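Local coordinates for DHHA1 domain protein (Clostridium perfringens, PDB 3KEW) that probably hydrolyses mischarged tRNA(Ala), as a stand-alone, zinc-binding relative of the alanyl-tRNA synthetase editing domain, at residues D10-E15 and R90-M95; L59-E64 and V68-E73; L103-F108 and S126-V131; K137-A142 and T221-V226. All blocks are in the same frame, centred on the assembly; numbering follows the deposited sequence.

Contact 1 of 4, residues D10-E15 and R90-M95; sequences DQYIKE and RRFDGM
Q11, M95 and R91 bury the most surface here. The terminal methyl of M95 reaches the aliphatic part of Q11, with CE of M95 3.9 Å from CG of Q11. The two side chains cross at about a right angle. M95 runs straight from CB to SD and bends only at its last torsion (chi3 74°), which turns the methyl to Q11. The guanidinium of R91 approaches the Q11 backbone with its edge. NH1 of R91 donates to O of Q11 at 2.7 Å, but the bond is bent (122°) and weak. A water adds a second link. It gives its hydrogens to O of D10 and O of I13 and accepts from NH2 of R91. Residues 10-13 form a type I turn, and OD2 of D10 takes the N-H of Y12 in an Asx turn. The Y12 ring also meets F92, CE2 of Y12 lying 4.4 Å from CE1 of F92. Other partners hold the polar ends: R91 makes a salt bridge to D49, Q11 binds H199 and R201, and Y12 OH binds D205. The contact thus sets the loop between strands 4-5 and 15-26 against the early part of helix 88-112, with L86 of strand 82-86 touching R91.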
loop_
_atom_site.group_PDB
_atom_site.type_symbol
_atom_site.label_atom_id
_atom_site.label_comp_id
_atom_site.label_asym_id
_atom_site.label_seq_id
_atom_site.Cartn_x
_atom_site.Cartn_y
_atom_site.Cartn_z
ATOM N N ASP A 10 4.353 3.398 12.094
ATOM C CA ASP A 10 3.274 4.375 12.014
ATOM C C ASP A 10 3.214 4.899 10.584
ATOM O O ASP A 10 4.047 5.703 10.161
ATOM C CB ASP A 10 3.508 5.519 13.009
ATOM C CG ASP A 10 2.358 6.532 13.048
ATOM O OD1 ASP A 10 2.443 7.440 13.893
ATOM O OD2 ASP A 10 1.379 6.438 12.262
ATOM N N GLN A 11 2.201 4.454 9.853
ATOM C CA GLN A 11 2.065 4.790 8.435
ATOM C C GLN A 11 1.628 6.232 8.170
ATOM O O GLN A 11 1.614 6.664 7.029
ATOM C CB GLN A 11 1.121 3.807 7.732
ATOM C CG GLN A 11 -0.261 3.681 8.339
ATOM C CD GLN A 11 -0.352 2.565 9.354
ATOM O OE1 GLN A 11 0.208 2.659 10.446
ATOM N NE2 GLN A 11 -1.066 1.504 9.006
ATOM N N TYR A 12 1.273 6.964 9.226
ATOM C CA TYR A 12 0.837 8.350 9.096
ATOM C C TYR A 12 1.933 9.370 9.362
ATOM O O TYR A 12 1.689 10.567 9.233
ATOM C CB TYR A 12 -0.373 8.635 9.985
ATOM C CG TYR A 12 -1.632 7.953 9.511
ATOM C CD1 TYR A 12 -2.072 6.771 10.107
ATOM C CD2 TYR A 12 -2.381 8.482 8.464
ATOM C CE1 TYR A 12 -3.219 6.141 9.676
ATOM C CE2 TYR A 12 -3.532 7.845 8.015
ATOM C CZ TYR A 12 -3.948 6.680 8.632
ATOM O OH TYR A 12 -5.094 6.043 8.206
ATOM N N ILE A 13 3.131 8.903 9.724
ATOM C CA ILE A 13 4.288 9.786 9.873
ATOM C C ILE A 13 4.655 10.325 8.493
ATOM O O ILE A 13 4.966 9.552 7.581
ATOM C CB ILE A 13 5.520 9.070 10.517
ATOM C CG1 ILE A 13 5.247 8.705 11.977
ATOM C CG2 ILE A 13 6.787 9.940 10.424
ATOM C CD1 ILE A 13 6.320 7.822 12.590
ATOM N N LYS A 14 4.589 11.645 8.344
ATOM C CA LYS A 14 4.937 12.287 7.079
ATOM C C LYS A 14 6.178 13.189 7.146
ATOM O O LYS A 14 6.721 13.574 6.109
ATOM C CB LYS A 14 3.728 13.038 6.501
ATOM C CG LYS A 14 3.226 14.228 7.308
ATOM C CD LYS A 14 2.013 14.851 6.602
ATOM C CE LYS A 14 1.916 16.354 6.827
ATOM N NZ LYS A 14 1.170 16.706 8.062
ATOM N N GLU A 15 6.604 13.537 8.363
ATOM C CA GLU A 15 7.870 14.249 8.606
ATOM C C GLU A 15 8.616 13.566 9.732
ATOM O O GLU A 15 7.999 13.129 10.717
ATOM C CB GLU A 15 7.646 15.691 9.031
ATOM C CG GLU A 15 6.913 16.564 8.051
ATOM C CD GLU A 15 6.441 17.840 8.704
ATOM O OE1 GLU A 15 5.323 18.291 8.375
ATOM O OE2 GLU A 15 7.185 18.376 9.559
ATOM N N ARG A 90 1.238 11.790 -2.762
ATOM C CA ARG A 90 1.613 10.561 -3.443
ATOM C C ARG A 90 1.439 9.343 -2.535
ATOM O O ARG A 90 0.913 8.317 -2.962
ATOM C CB ARG A 90 3.063 10.650 -3.896
ATOM C CG ARG A 90 3.563 9.442 -4.661
ATOM C CD ARG A 90 5.067 9.523 -4.862
ATOM N NE ARG A 90 5.624 8.242 -5.296
ATOM C CZ ARG A 90 5.798 7.887 -6.566
ATOM N NH1 ARG A 90 5.471 8.718 -7.552
ATOM N NH2 ARG A 90 6.307 6.699 -6.848
ATOM N N ARG A 91 1.906 9.474 -1.296
ATOM C CA ARG A 91 1.849 8.416 -0.289
ATOM C C ARG A 91 0.419 7.972 -0.105
ATOM O O ARG A 91 0.104 6.792 -0.241
ATOM C CB ARG A 91 2.288 8.980 1.060
ATOM C CG ARG A 91 3.287 8.219 1.818
ATOM C CD ARG A 91 3.034 6.744 2.034
ATOM N NE ARG A 91 4.195 6.297 2.791
ATOM C CZ ARG A 91 4.190 6.053 4.096
ATOM N NH1 ARG A 91 3.065 6.113 4.790
ATOM N NH2 ARG A 91 5.309 5.704 4.699
ATOM N N PHE A 92 -0.419 8.941 0.256
ATOM C CA PHE A 92 -1.798 8.698 0.659
ATOM C C PHE A 92 -2.632 8.172 -0.512
ATOM O O PHE A 92 -3.479 7.290 -0.330
ATOM C CB PHE A 92 -2.409 9.969 1.268
ATOM C CG PHE A 92 -3.658 9.717 2.072
ATOM C CD1 PHE A 92 -3.648 8.805 3.128
ATOM C CD2 PHE A 92 -4.844 10.384 1.772
ATOM C CE1 PHE A 92 -4.801 8.553 3.875
ATOM C CE2 PHE A 92 -6.003 10.143 2.513
ATOM C CZ PHE A 92 -5.976 9.222 3.570
ATOM N N ASP A 93 -2.376 8.703 -1.707
ATOM C CA ASP A 93 -3.024 8.208 -2.929
ATOM C C ASP A 93 -2.838 6.698 -3.078
ATOM O O ASP A 93 -3.812 5.968 -3.232
ATOM C CB ASP A 93 -2.495 8.930 -4.175
ATOM C CG ASP A 93 -3.037 8.337 -5.467
ATOM O OD1 ASP A 93 -4.273 8.242 -5.605
ATOM O OD2 ASP A 93 -2.224 7.962 -6.342
ATOM N N GLY A 94 -1.586 6.246 -2.990
ATOM C CA GLY A 94 -1.252 4.823 -3.047
ATOM C C GLY A 94 -1.836 4.013 -1.903
ATOM O O GLY A 94 -2.255 2.880 -2.112
ATOM N N MET A 95 -1.861 4.594 -0.702
ATOM C CA MET A 95 -2.504 3.956 0.458
ATOM C C MET A 95 -3.992 3.676 0.181
ATOM O O MET A 95 -4.479 2.569 0.442
ATOM C CB MET A 95 -2.342 4.813 1.731
ATOM C CG MET A 95 -0.895 4.919 2.310
ATOM S SD MET A 95 -0.632 6.127 3.631
ATOM C CE MET A 95 -1.436 5.240 4.971
HETATM O O HOH W 1 4.942 6.772 7.735
#

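Contact 2 of 4, residues L59-E64 and V68-E73; sequences LDVYEE and VYHVLE
Y62 and Y69 lie side by side on one face of the sheet. CB of Y69 sits over the Y62 ring, 3.7 Å from its centroid, in a CH-pi contact. The two ring planes are only 20° apart but slid past each other, and they barely overlap. The first torsion of Y62 (chi1 62°) tucks its ring between the backbone N and carbonyl carbon, and this leans it over to the neighbouring strand. CG2 of V71 meets the edge of that ring, 3.8 Å from CE1 of Y62. On the face of V61 and H70, CG1 of V61 and CG1 of V68 press together at 3.5 Å, a tight fit. The frame is the antiparallel beta hairpin of strands 56-64 and 67-72, part of a closed six-stranded barrel. Y62 and Y69 are a hydrogen-bonded pair: N of Y69 gives to O of Y62 at 2.8 Å, and N of Y62 gives to O of Y69 at 3.1 Å. N of L59 also bonds O of V71, nearly straight at 2.8 Å. Further out, CD1 of L59 packs on CB of E73. Y62 OH bonds H31 of strand 29-34, on the far side of strand 67-72, and H70 NE2 bonds T37.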
loop_
_atom_site.group_PDB
_atom_site.type_symbol
_atom_site.label_atom_id
_atom_site.label_comp_id
_atom_site.label_asym_id
_atom_site.label_seq_id
_atom_site.Cartn_x
_atom_site.Cartn_y
_atom_site.Cartn_z
ATOM N N LEU A 59 14.378 11.286 -5.450
ATOM C CA LEU A 59 13.897 10.969 -6.793
ATOM C C LEU A 59 13.457 9.525 -6.925
ATOM O O LEU A 59 12.665 9.189 -7.808
ATOM C CB LEU A 59 14.991 11.224 -7.827
ATOM C CG LEU A 59 15.641 12.596 -7.924
ATOM C CD1 LEU A 59 16.727 12.516 -8.977
ATOM C CD2 LEU A 59 14.613 13.670 -8.260
ATOM N N ASP A 60 14.001 8.673 -6.068
ATOM C CA ASP A 60 13.717 7.246 -6.103
ATOM C C ASP A 60 14.017 6.660 -4.738
ATOM O O ASP A 60 14.909 7.137 -4.027
ATOM C CB ASP A 60 14.570 6.544 -7.173
ATOM C CG ASP A 60 14.125 5.111 -7.443
ATOM O OD1 ASP A 60 12.902 4.828 -7.381
ATOM O OD2 ASP A 60 15.005 4.266 -7.726
ATOM N N VAL A 61 13.243 5.650 -4.360
ATOM C CA VAL A 61 13.498 4.888 -3.150
ATOM C C VAL A 61 13.386 3.423 -3.536
ATOM O O VAL A 61 12.426 3.017 -4.196
ATOM C CB VAL A 61 12.508 5.221 -1.995
ATOM C CG1 VAL A 61 12.898 4.479 -0.739
ATOM C CG2 VAL A 61 12.492 6.697 -1.686
ATOM N N TYR A 62 14.388 2.641 -3.154
ATOM C CA TYR A 62 14.380 1.208 -3.397
ATOM C C TYR A 62 14.954 0.476 -2.195
ATOM O O TYR A 62 15.632 1.077 -1.357
ATOM C CB TYR A 62 15.156 0.865 -4.679
ATOM C CG TYR A 62 16.634 1.225 -4.659
ATOM C CD1 TYR A 62 17.068 2.505 -5.016
ATOM C CD2 TYR A 62 17.598 0.275 -4.308
ATOM C CE1 TYR A 62 18.425 2.832 -5.005
ATOM C CE2 TYR A 62 18.953 0.591 -4.294
ATOM C CZ TYR A 62 19.361 1.866 -4.652
ATOM O OH TYR A 62 20.703 2.181 -4.634
ATOM N N GLU A 63 14.675 -0.820 -2.116
ATOM C CA GLU A 63 15.226 -1.664 -1.070
ATOM C C GLU A 63 16.188 -2.679 -1.672
ATOM O O GLU A 63 15.863 -3.345 -2.656
ATOM C CB GLU A 63 14.120 -2.382 -0.295
ATOM C CG GLU A 63 14.605 -3.060 0.983
ATOM C CD GLU A 63 13.500 -3.753 1.757
ATOM O OE1 GLU A 63 12.359 -3.242 1.761
ATOM O OE2 GLU A 63 13.777 -4.809 2.371
ATOM N N GLU A 64 17.375 -2.779 -1.081
ATOM C CA GLU A 64 18.366 -3.759 -1.500
ATOM C C GLU A 64 18.977 -4.430 -0.271
ATOM O O GLU A 64 19.573 -3.756 0.576
ATOM C CB GLU A 64 19.439 -3.099 -2.370
ATOM C CG GLU A 64 20.269 -4.068 -3.199
ATOM C CD GLU A 64 21.344 -3.366 -4.008
ATOM O OE1 GLU A 64 20.999 -2.527 -4.871
ATOM O OE2 GLU A 64 22.539 -3.654 -3.781
ATOM N N VAL A 68 16.911 0.310 2.867
ATOM C CA VAL A 68 16.187 1.281 2.069
ATOM C C VAL A 68 17.128 2.407 1.618
ATOM O O VAL A 68 17.674 3.144 2.445
ATOM C CB VAL A 68 14.955 1.848 2.850
ATOM C CG1 VAL A 68 14.211 2.858 2.012
ATOM C CG2 VAL A 68 14.009 0.728 3.275
ATOM N N TYR A 69 17.293 2.534 0.304
ATOM C CA TYR A 69 18.175 3.536 -0.295
ATOM C C TYR A 69 17.415 4.677 -0.950
ATOM O O TYR A 69 16.463 4.453 -1.687
ATOM C CB TYR A 69 19.085 2.896 -1.341
ATOM C CG TYR A 69 20.057 1.881 -0.784
ATOM C CD1 TYR A 69 19.719 0.533 -0.716
ATOM C CD2 TYR A 69 21.312 2.269 -0.323
ATOM C CE1 TYR A 69 20.601 -0.405 -0.202
ATOM C CE2 TYR A 69 22.210 1.332 0.195
ATOM C CZ TYR A 69 21.846 -0.003 0.247
ATOM O OH TYR A 69 22.718 -0.940 0.758
ATOM N N HIS A 70 17.878 5.895 -0.711
ATOM C CA HIS A 70 17.233 7.097 -1.208
ATOM C C HIS A 70 18.128 7.750 -2.253
ATOM O O HIS A 70 19.286 8.074 -1.976
ATOM C CB HIS A 70 16.964 8.075 -0.051
ATOM C CG HIS A 70 16.227 7.461 1.104
ATOM N ND1 HIS A 70 16.786 6.505 1.926
ATOM C CD2 HIS A 70 14.971 7.665 1.569
ATOM C CE1 HIS A 70 15.906 6.142 2.844
ATOM N NE2 HIS A 70 14.797 6.834 2.650
ATOM N N VAL A 71 17.587 7.934 -3.454
ATOM C CA VAL A 71 18.324 8.568 -4.541
ATOM C C VAL A 71 18.087 10.079 -4.499
ATOM O O VAL A 71 16.979 10.556 -4.745
ATOM C CB VAL A 71 17.959 7.949 -5.918
ATOM C CG1 VAL A 71 18.681 8.664 -7.048
ATOM C CG2 VAL A 71 18.304 6.466 -5.937
ATOM N N LEU A 72 19.136 10.821 -4.155
ATOM C CA LEU A 72 19.053 12.272 -4.028
ATOM C C LEU A 72 19.633 12.940 -5.266
ATOM O O LEU A 72 20.645 12.474 -5.801
ATOM C CB LEU A 72 19.807 12.748 -2.776
ATOM C CG LEU A 72 19.426 12.232 -1.383
ATOM C CD1 LEU A 72 20.296 12.901 -0.331
ATOM C CD2 LEU A 72 17.959 12.469 -1.070
ATOM N N GLU A 73 19.010 14.030 -5.719
ATOM C CA GLU A 73 19.486 14.703 -6.938
ATOM C C GLU A 73 20.716 15.591 -6.713
ATOM O O GLU A 73 21.452 15.880 -7.658
ATOM C CB GLU A 73 18.360 15.465 -7.662
ATOM C CG GLU A 73 18.059 16.868 -7.168
ATOM C CD GLU A 73 17.195 17.669 -8.138
ATOM O OE1 GLU A 73 16.856 18.829 -7.815
ATOM O OE2 GLU A 73 16.850 17.149 -9.222
#

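Contact 3 of 4, residues L103-F108 and S126-V131; sequences LLSGCF and STVDIV
F108 and I130 form the larger part of a helix-on-sheet packing, in which helix 88-112 lies on the four-stranded antiparallel sheet through strand 126-131. The segment axes are 9.7 Å apart and run 19° from parallel. The contact has no hydrogen bond across it. The CH-pi term comes from I130: its CG1 stands over one face of the F108 ring, 4.2 Å from the centroid and offset toward the rim. The side chains cross at about a right angle. Among the apolar contacts, CD1 of I130 reaches CD2 of F108 at 3.8 Å. CG1 of I130 is anti to the carbonyl carbon (chi1 -50°), and the bend at chi2 (-65°) brings CD1 to the ring. CD1 of L104 meets CG1 of V128 more loosely, at 4.4 Å. The polar atom at this interface is OG of S105, which is buried and bonded to T116 and to O of Q101. Its contact with V128 is van der Waals, with OG of S105 3.4 Å from CG2 of V128.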
loop_
_atom_site.group_PDB
_atom_site.type_symbol
_atom_site.label_atom_id
_atom_site.label_comp_id
_atom_site.label_asym_id
_atom_site.label_seq_id
_atom_site.Cartn_x
_atom_site.Cartn_y
_atom_site.Cartn_z
ATOM N N LEU A 103 -10.671 -3.842 -0.046
ATOM C CA LEU A 103 -12.067 -3.640 0.341
ATOM C C LEU A 103 -13.050 -4.257 -0.662
ATOM O O LEU A 103 -13.944 -5.027 -0.278
ATOM C CB LEU A 103 -12.352 -2.145 0.553
ATOM C CG LEU A 103 -13.768 -1.765 0.997
ATOM C CD1 LEU A 103 -14.127 -2.399 2.339
ATOM C CD2 LEU A 103 -13.910 -0.249 1.053
ATOM N N LEU A 104 -12.857 -3.934 -1.938
ATOM C CA LEU A 104 -13.673 -4.461 -3.035
ATOM C C LEU A 104 -13.581 -5.974 -3.102
ATOM O O LEU A 104 -14.611 -6.660 -3.164
ATOM C CB LEU A 104 -13.235 -3.870 -4.382
ATOM C CG LEU A 104 -13.653 -2.446 -4.735
ATOM C CD1 LEU A 104 -12.936 -1.980 -6.022
ATOM C CD2 LEU A 104 -15.167 -2.287 -4.882
ATOM N N SER A 105 -12.350 -6.483 -3.047
ATOM C CA SER A 105 -12.091 -7.915 -3.061
ATOM C C SER A 105 -12.866 -8.612 -1.939
ATOM O O SER A 105 -13.517 -9.632 -2.178
ATOM C CB SER A 105 -10.587 -8.188 -2.935
ATOM O OG SER A 105 -9.929 -7.857 -4.152
ATOM N N GLY A 106 -12.826 -8.015 -0.746
ATOM C CA GLY A 106 -13.496 -8.543 0.447
ATOM C C GLY A 106 -15.006 -8.480 0.352
ATOM O O GLY A 106 -15.697 -9.373 0.854
ATOM N N CYS A 107 -15.516 -7.430 -0.296
ATOM C CA CYS A 107 -16.958 -7.277 -0.545
ATOM C C CYS A 107 -17.463 -8.285 -1.576
ATOM O O CYS A 107 -18.497 -8.921 -1.370
ATOM C CB CYS A 107 -17.308 -5.851 -0.993
ATOM S SG CYS A 107 -17.222 -4.635 0.304
ATOM N N PHE A 108 -16.729 -8.438 -2.677
ATOM C CA PHE A 108 -17.063 -9.457 -3.672
ATOM C C PHE A 108 -17.149 -10.873 -3.106
ATOM O O PHE A 108 -18.059 -11.620 -3.459
ATOM C CB PHE A 108 -16.099 -9.421 -4.838
ATOM C CG PHE A 108 -16.474 -8.427 -5.892
ATOM C CD1 PHE A 108 -17.589 -8.638 -6.703
ATOM C CD2 PHE A 108 -15.713 -7.286 -6.085
ATOM C CE1 PHE A 108 -17.931 -7.721 -7.688
ATOM C CE2 PHE A 108 -16.052 -6.363 -7.071
ATOM C CZ PHE A 108 -17.166 -6.587 -7.872
ATOM N N SER A 126 -6.480 1.924 -11.409
ATOM C CA SER A 126 -6.147 0.675 -10.744
ATOM C C SER A 126 -7.146 -0.376 -11.181
ATOM O O SER A 126 -8.287 -0.035 -11.500
ATOM C CB SER A 126 -6.209 0.821 -9.221
ATOM O OG SER A 126 -5.433 1.907 -8.756
ATOM N N THR A 127 -6.720 -1.639 -11.204
ATOM C CA THR A 127 -7.614 -2.753 -11.508
ATOM C C THR A 127 -7.603 -3.842 -10.431
ATOM O O THR A 127 -6.656 -3.973 -9.642
ATOM C CB THR A 127 -7.359 -3.396 -12.903
ATOM O OG1 THR A 127 -6.013 -3.884 -12.982
ATOM C CG2 THR A 127 -7.579 -2.398 -14.028
ATOM N N VAL A 128 -8.691 -4.595 -10.403
ATOM C CA VAL A 128 -8.821 -5.825 -9.624
ATOM C C VAL A 128 -9.511 -6.855 -10.549
ATOM O O VAL A 128 -10.441 -6.503 -11.289
ATOM C CB VAL A 128 -9.568 -5.580 -8.264
ATOM C CG1 VAL A 128 -11.059 -5.149 -8.447
ATOM C CG2 VAL A 128 -9.478 -6.801 -7.349
ATOM N N ASP A 129 -9.024 -8.098 -10.547
ATOM C CA ASP A 129 -9.587 -9.180 -11.370
ATOM C C ASP A 129 -10.398 -10.116 -10.491
ATOM O O ASP A 129 -9.877 -10.648 -9.520
ATOM C CB ASP A 129 -8.488 -9.999 -12.055
ATOM C CG ASP A 129 -7.727 -9.216 -13.124
ATOM O OD1 ASP A 129 -8.026 -8.030 -13.364
ATOM O OD2 ASP A 129 -6.811 -9.803 -13.729
ATOM N N ILE A 130 -11.664 -10.321 -10.842
ATOM C CA ILE A 130 -12.535 -11.225 -10.094
ATOM C C ILE A 130 -12.801 -12.447 -10.967
ATOM O O ILE A 130 -13.067 -12.308 -12.153
ATOM C CB ILE A 130 -13.873 -10.536 -9.709
ATOM C CG1 ILE A 130 -13.626 -9.164 -9.052
ATOM C CG2 ILE A 130 -14.714 -11.424 -8.806
ATOM C CD1 ILE A 130 -12.911 -9.194 -7.699
ATOM N N VAL A 131 -12.725 -13.638 -10.378
ATOM C CA VAL A 131 -12.903 -14.875 -11.131
ATOM C C VAL A 131 -14.362 -15.043 -11.579
ATOM O O VAL A 131 -15.286 -14.983 -10.762
ATOM C CB VAL A 131 -12.454 -16.125 -10.327
ATOM C CG1 VAL A 131 -12.439 -17.346 -11.226
ATOM C CG2 VAL A 131 -11.081 -15.922 -9.703
#

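Contact 4 of 4, residues K137-A142 and T221-V226; sequences KTIREA and TRIEYV
Helix 136-152 packs against strand 220-227 of the four-stranded antiparallel sheet, and I139 is the side chain that bridges them. Strand 220-227 contributes to the second additional domain family of threonyl- and alanyl-tRNA synthetases. I139 leaves the helix pointing to the strand, and its CG1-CD1 branch does the touching. CD1 of I139 comes 4.3 Å from CG2 of T221. CG1 of I139 faces CD1 of I223 at 4.4 Å. CD1 of I139 is anti to CA (chi2 176°), which extends the chain to T221. I223 is likewise extended at chi2 (179°), which carries its CD1 toward CG1 of I139. The contact is small, burying 91 Å², and wholly apolar, with no hydrogen bond between the segments. Its three residues are nonetheless buried. T221 turns its methyl to the helix, while its OG1 bonds O of G132. L134 touches both I139 and T221, and W214 of strand 209-217 packs on I139. The strand itself is bonded on one side to strand 126-131 and on the other to strand 209-217, while helices 88-112 and 136-152 both pack against it.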
loop_
_atom_site.group_PDB
_atom_site.type_symbol
_atom_site.label_atom_id
_atom_site.label_comp_id
_atom_site.label_asym_id
_atom_site.label_seq_id
_atom_site.Cartn_x
_atom_site.Cartn_y
_atom_site.Cartn_z
ATOM N N LYS A 137 -25.397 -5.676 -12.318
ATOM C CA LYS A 137 -26.106 -5.691 -11.043
ATOM C C LYS A 137 -25.194 -6.044 -9.862
ATOM O O LYS A 137 -25.175 -5.329 -8.868
ATOM C CB LYS A 137 -27.304 -6.652 -11.106
ATOM C CG LYS A 137 -28.032 -6.835 -9.774
ATOM C CD LYS A 137 -29.212 -7.779 -9.901
ATOM C CE LYS A 137 -29.642 -8.292 -8.532
ATOM N NZ LYS A 137 -31.041 -8.794 -8.526
ATOM N N THR A 138 -24.442 -7.137 -9.986
ATOM C CA THR A 138 -23.601 -7.642 -8.891
ATOM C C THR A 138 -22.410 -6.724 -8.630
ATOM O O THR A 138 -22.031 -6.508 -7.483
ATOM C CB THR A 138 -23.088 -9.076 -9.156
ATOM O OG1 THR A 138 -22.521 -9.138 -10.466
ATOM C CG2 THR A 138 -24.225 -10.094 -9.053
ATOM N N ILE A 139 -21.842 -6.188 -9.706
ATOM C CA ILE A 139 -20.742 -5.239 -9.629
ATOM C C ILE A 139 -21.163 -3.972 -8.881
ATOM O O ILE A 139 -20.489 -3.556 -7.921
ATOM C CB ILE A 139 -20.175 -4.950 -11.035
ATOM C CG1 ILE A 139 -19.427 -6.189 -11.547
ATOM C CG2 ILE A 139 -19.260 -3.706 -11.031
ATOM C CD1 ILE A 139 -18.910 -6.072 -12.955
ATOM N N ARG A 140 -22.309 -3.403 -9.269
ATOM C CA ARG A 140 -22.842 -2.203 -8.598
ATOM C C ARG A 140 -23.254 -2.458 -7.148
ATOM O O ARG A 140 -23.159 -1.559 -6.319
ATOM C CB ARG A 140 -23.990 -1.563 -9.394
ATOM C CG ARG A 140 -23.583 -0.986 -10.756
ATOM C CD ARG A 140 -22.560 0.106 -10.636
ATOM N NE ARG A 140 -22.068 0.513 -11.954
ATOM C CZ ARG A 140 -21.000 1.282 -12.160
ATOM N NH1 ARG A 140 -20.286 1.728 -11.135
ATOM N NH2 ARG A 140 -20.643 1.600 -13.400
ATOM N N GLU A 141 -23.691 -3.681 -6.836
ATOM C CA GLU A 141 -23.974 -4.048 -5.443
ATOM C C GLU A 141 -22.704 -4.120 -4.578
ATOM O O GLU A 141 -22.737 -3.805 -3.382
ATOM C CB GLU A 141 -24.741 -5.371 -5.372
ATOM C CG GLU A 141 -26.222 -5.231 -5.670
ATOM C CD GLU A 141 -26.944 -6.566 -5.822
ATOM O OE1 GLU A 141 -26.302 -7.634 -5.692
ATOM O OE2 GLU A 141 -28.167 -6.542 -6.077
ATOM N N ALA A 142 -21.589 -4.533 -5.182
ATOM C CA ALA A 142 -20.313 -4.586 -4.464
ATOM C C ALA A 142 -19.748 -3.184 -4.218
ATOM O O ALA A 142 -19.273 -2.897 -3.125
ATOM C CB ALA A 142 -19.307 -5.467 -5.207
ATOM N N THR A 221 -13.198 -11.100 -14.635
ATOM C CA THR A 221 -13.677 -9.751 -14.937
ATOM C C THR A 221 -12.670 -8.749 -14.381
ATOM O O THR A 221 -12.480 -8.668 -13.169
ATOM C CB THR A 221 -15.086 -9.475 -14.341
ATOM O OG1 THR A 221 -15.997 -10.503 -14.754
ATOM C CG2 THR A 221 -15.611 -8.128 -14.811
ATOM N N ARG A 222 -12.006 -8.024 -15.278
ATOM C CA ARG A 222 -11.081 -6.963 -14.901
ATOM C C ARG A 222 -11.843 -5.664 -14.640
ATOM O O ARG A 222 -12.414 -5.077 -15.560
ATOM C CB ARG A 222 -10.038 -6.761 -15.997
ATOM C CG ARG A 222 -9.046 -5.631 -15.732
ATOM C CD ARG A 222 -7.731 -5.914 -16.417
ATOM N NE ARG A 222 -7.077 -7.084 -15.832
ATOM C CZ ARG A 222 -5.945 -7.614 -16.280
ATOM N NH1 ARG A 222 -5.327 -7.084 -17.326
ATOM N NH2 ARG A 222 -5.426 -8.676 -15.680
ATOM N N ILE A 223 -11.829 -5.226 -13.384
ATOM C CA ILE A 223 -12.602 -4.078 -12.917
ATOM C C ILE A 223 -11.705 -2.859 -12.662
ATOM O O ILE A 223 -10.799 -2.940 -11.844
ATOM C CB ILE A 223 -13.358 -4.459 -11.614
ATOM C CG1 ILE A 223 -14.326 -5.618 -11.885
ATOM C CG2 ILE A 223 -14.087 -3.262 -11.029
ATOM C CD1 ILE A 223 -15.084 -6.072 -10.677
ATOM N N GLU A 224 -11.939 -1.752 -13.371
ATOM C CA GLU A 224 -11.241 -0.480 -13.109
ATOM C C GLU A 224 -11.908 0.319 -11.991
ATOM O O GLU A 224 -13.120 0.544 -12.025
ATOM C CB GLU A 224 -11.186 0.397 -14.370
ATOM C CG GLU A 224 -10.042 0.101 -15.297
ATOM C CD GLU A 224 -10.071 0.928 -16.571
ATOM O OE1 GLU A 224 -9.932 0.325 -17.658
ATOM O OE2 GLU A 224 -10.235 2.169 -16.495
ATOM N N TYR A 225 -11.124 0.771 -11.012
ATOM C CA TYR A 225 -11.675 1.551 -9.897
ATOM C C TYR A 225 -10.819 2.758 -9.512
ATOM O O TYR A 225 -9.628 2.830 -9.834
ATOM C CB TYR A 225 -11.930 0.661 -8.658
ATOM C CG TYR A 225 -10.651 0.258 -7.957
ATOM C CD1 TYR A 225 -9.982 -0.918 -8.312
ATOM C CD2 TYR A 225 -10.088 1.069 -6.956
ATOM C CE1 TYR A 225 -8.801 -1.274 -7.692
ATOM C CE2 TYR A 225 -8.900 0.719 -6.331
ATOM C CZ TYR A 225 -8.270 -0.452 -6.704
ATOM O OH TYR A 225 -7.099 -0.800 -6.101
ATOM N N VAL A 226 -11.445 3.686 -8.790
ATOM C CA VAL A 226 -10.774 4.833 -8.168
ATOM C C VAL A 226 -11.260 4.991 -6.732
ATOM O O VAL A 226 -12.441 4.815 -6.446
ATOM C CB VAL A 226 -11.006 6.164 -8.950
ATOM C CG1 VAL A 226 -10.066 6.266 -10.143
ATOM C CG2 VAL A 226 -12.453 6.285 -9.417
#

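Contacts 3 and 4 form one core, their centres 8 Å apart. F108 of contact 3 packs on I223 and A142 of contact 4, CZ of F108 lying 3.5 Å from CD1 of I223. Their strands are sheet neighbours, and a salt bridge joins OD2 of D129 to NH2 of R222 (2.6 Å). Contact 2 lies in the barrel, its centre about 31 Å from that of contact 3, and it is nested within the chain loop closed by contact 1. Helix 88-112 carries both contact 1 and contact 3. It also supplies H98 and H102 to the zinc ion, which C195 also binds. The zinc ion is about 8 Å from the S105 side chain and about 11 Å from that of M95.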